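Local structure of leucine aminopeptidase (Parabacteroides distasonis, 3TC8) at residues 180-185 with 256-261. The protein binds zinc and is probably an exopeptidase of peptidase family M28, acting as an aminopeptidase or, less certainly, as a glutaminyl-peptide cyclotransferase. Residues are numbered along the deposited sequence; the frame is centred on the assembly and turned at random. Where two conformers were deposited one is given.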
loop_
_atom_site.group_PDB
_atom_site.type_symbol
_atom_site.label_atom_id
_atom_site.label_comp_id
_atom_site.label_asym_id
_atom_site.label_seq_id
_atom_site.Cartn_x
_atom_site.Cartn_y
_atom_site.Cartn_z
ATOM N N GLN A 180 5.585 1.244 11.768
ATOM C CA GLN A 180 5.853 1.642 13.134
ATOM C C GLN A 180 7.303 2.078 13.306
ATOM O O GLN A 180 7.602 3.040 14.015
ATOM C CB GLN A 180 5.478 0.532 14.119
ATOM C CG GLN A 180 3.941 0.312 14.246
ATOM C CD GLN A 180 3.642 -0.780 15.225
ATOM O OE1 GLN A 180 3.950 -0.626 16.420
ATOM N NE2 GLN A 180 3.135 -1.897 14.772
ATOM N N PHE A 181 8.251 1.304 12.749
ATOM C CA PHE A 181 9.646 1.619 12.862
ATOM C C PHE A 181 9.947 2.956 12.188
ATOM O O PHE A 181 10.599 3.814 12.772
ATOM C CB PHE A 181 10.496 0.526 12.251
ATOM C CG PHE A 181 11.976 0.840 12.371
ATOM C CD1 PHE A 181 12.643 0.530 13.526
ATOM C CD2 PHE A 181 12.649 1.498 11.356
ATOM C CE1 PHE A 181 13.968 0.885 13.684
ATOM C CE2 PHE A 181 14.014 1.839 11.520
ATOM C CZ PHE A 181 14.635 1.552 12.687
ATOM N N TRP A 182 9.482 3.132 10.950
ATOM C CA TRP A 182 9.758 4.330 10.187
ATOM C C TRP A 182 9.175 5.577 10.859
ATOM O O TRP A 182 9.790 6.631 10.877
ATOM C CB TRP A 182 9.176 4.161 8.782
ATOM C CG TRP A 182 9.277 5.412 7.947
ATOM C CD1 TRP A 182 10.335 5.842 7.188
ATOM C CD2 TRP A 182 8.259 6.421 7.841
ATOM N NE1 TRP A 182 10.014 7.045 6.623
ATOM C CE2 TRP A 182 8.751 7.434 7.002
ATOM C CE3 TRP A 182 6.967 6.532 8.321
ATOM C CZ2 TRP A 182 7.980 8.543 6.653
ATOM C CZ3 TRP A 182 6.201 7.654 7.993
ATOM C CH2 TRP A 182 6.712 8.635 7.171
ATOM N N ALA A 183 7.969 5.443 11.390
ATOM C CA ALA A 183 7.295 6.616 11.931
ATOM C C ALA A 183 8.077 7.178 13.124
ATOM O O ALA A 183 8.054 8.379 13.376
ATOM C CB ALA A 183 5.863 6.316 12.286
ATOM N N LYS A 184 8.737 6.292 13.868
ATOM C CA LYS A 184 9.569 6.681 14.975
ATOM C C LYS A 184 10.973 7.072 14.530
ATOM O O LYS A 184 11.599 7.866 15.190
ATOM C CB LYS A 184 9.644 5.493 15.964
ATOM C CG LYS A 184 10.503 5.691 17.166
ATOM C CD LYS A 184 10.493 4.465 18.103
ATOM C CE LYS A 184 11.461 4.608 19.250
ATOM N NZ LYS A 184 11.328 5.885 19.930
ATOM N N ASN A 185 11.456 6.519 13.427
ATOM C CA ASN A 185 12.802 6.668 12.891
ATOM C C ASN A 185 12.701 7.009 11.408
ATOM O O ASN A 185 13.026 6.186 10.575
ATOM C CB ASN A 185 13.572 5.334 13.009
ATOM C CG ASN A 185 13.718 4.873 14.428
ATOM O OD1 ASN A 185 14.539 5.395 15.186
ATOM N ND2 ASN A 185 12.917 3.897 14.829
ATOM N N SER A 256 -0.353 8.626 13.747
ATOM C CA SER A 256 0.021 8.720 15.156
ATOM C C SER A 256 1.490 9.075 15.341
ATOM O O SER A 256 1.847 9.805 16.280
ATOM C CB SER A 256 -0.323 7.442 15.897
ATOM O OG SER A 256 0.422 6.319 15.464
ATOM N N GLY A 257 2.373 8.515 14.516
ATOM C CA GLY A 257 3.809 8.669 14.699
ATOM C C GLY A 257 4.418 9.898 14.053
ATOM O O GLY A 257 5.410 10.435 14.538
ATOM N N ARG A 258 3.878 10.318 12.896
ATOM C CA ARG A 258 4.429 11.508 12.160
ATOM C C ARG A 258 3.473 12.639 12.092
ATOM O O ARG A 258 3.824 13.709 11.580
ATOM C CB ARG A 258 4.810 11.266 10.693
ATOM C CG ARG A 258 5.769 10.169 10.409
ATOM C CD ARG A 258 7.240 10.579 10.329
ATOM N NE ARG A 258 7.756 10.575 11.684
ATOM C CZ ARG A 258 8.230 11.597 12.363
ATOM N NH1 ARG A 258 8.382 12.813 11.851
ATOM N NH2 ARG A 258 8.617 11.353 13.588
ATOM N N ASN A 259 2.226 12.453 12.559
ATOM C CA ASN A 259 1.225 13.517 12.523
ATOM C C ASN A 259 1.002 14.017 11.102
ATOM O O ASN A 259 0.833 15.201 10.872
ATOM C CB ASN A 259 1.612 14.690 13.449
ATOM C CG ASN A 259 0.436 15.566 13.791
ATOM O OD1 ASN A 259 -0.685 15.080 13.967
ATOM N ND2 ASN A 259 0.681 16.874 13.874
ATOM N N ILE A 260 1.002 13.094 10.139
ATOM C CA ILE A 260 0.669 13.396 8.741
ATOM C C ILE A 260 -0.743 12.892 8.501
ATOM O O ILE A 260 -0.970 11.682 8.584
ATOM C CB ILE A 260 1.649 12.747 7.750
ATOM C CG1 ILE A 260 3.083 13.268 7.967
ATOM C CG2 ILE A 260 1.152 12.986 6.311
ATOM C CD1 ILE A 260 4.122 12.435 7.235
ATOM N N PRO A 261 -1.704 13.814 8.223
ATOM C CA PRO A 261 -3.066 13.372 7.911
ATOM C C PRO A 261 -3.040 12.433 6.699
ATOM O O PRO A 261 -2.589 12.848 5.642
ATOM C CB PRO A 261 -3.832 14.676 7.614
ATOM C CG PRO A 261 -3.004 15.752 8.306
ATOM C CD PRO A 261 -1.573 15.282 8.148
#
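The last turns of helices 177-184 and 250-258 lie against each other, the backbones coming nearest where Ala-183 CA stands 4.9 Å from Gly-257 CA. Gly-257, with no side chain, permits this closeness and lets Ala-183 CB rest on Gly-257 CA at 3.9 Å. From the next position Arg-258 reaches across to the C-terminal turn of the other helix. In the conformer described here its guanidinium takes Ala-183 O side-on, with two N-H groups converging on one oxygen. Arg-258 NE donates to Ala-183 O at 2.8 Å and a nearly straight 162°. Arg-258 NH2 donates to Ala-183 O at 3.0 Å, with a more bent 141°. The oxygen lies almost in the guanidinium plane, so the paired bonds fix the rotation of the group in this conformer, and the positive charge would suit the carbonyl-rich end of a helix. The third nitrogen, Arg-258 NH1, bonds to Tyr-191 O in the loop beyond helix 177-184. Both helices belong to the M28 peptidase domain, whose mixed sheet is flanked by helices; Asn-259 leaves helix 250-258 with positive phi, and the chain then enters edge strand 262-266. This corner is far from the zinc site. Bends at chi2 and chi3 fold the arginine chain over Trp-182. Arg-258 CD sits over the face of the six-membered ring of Trp-182, 4.2 Å from the ring centroid, in a CH-pi contact, while Arg-258 CG touches Trp-182 CZ3 at 3.5 Å. These methylenes make the contact with the indole, and the guanidinium stands about perpendicular to the ring. Buried Trp-182 is held by NE1 bonding to His-187 ND1 and by an edge-to-face meeting with Phe-156.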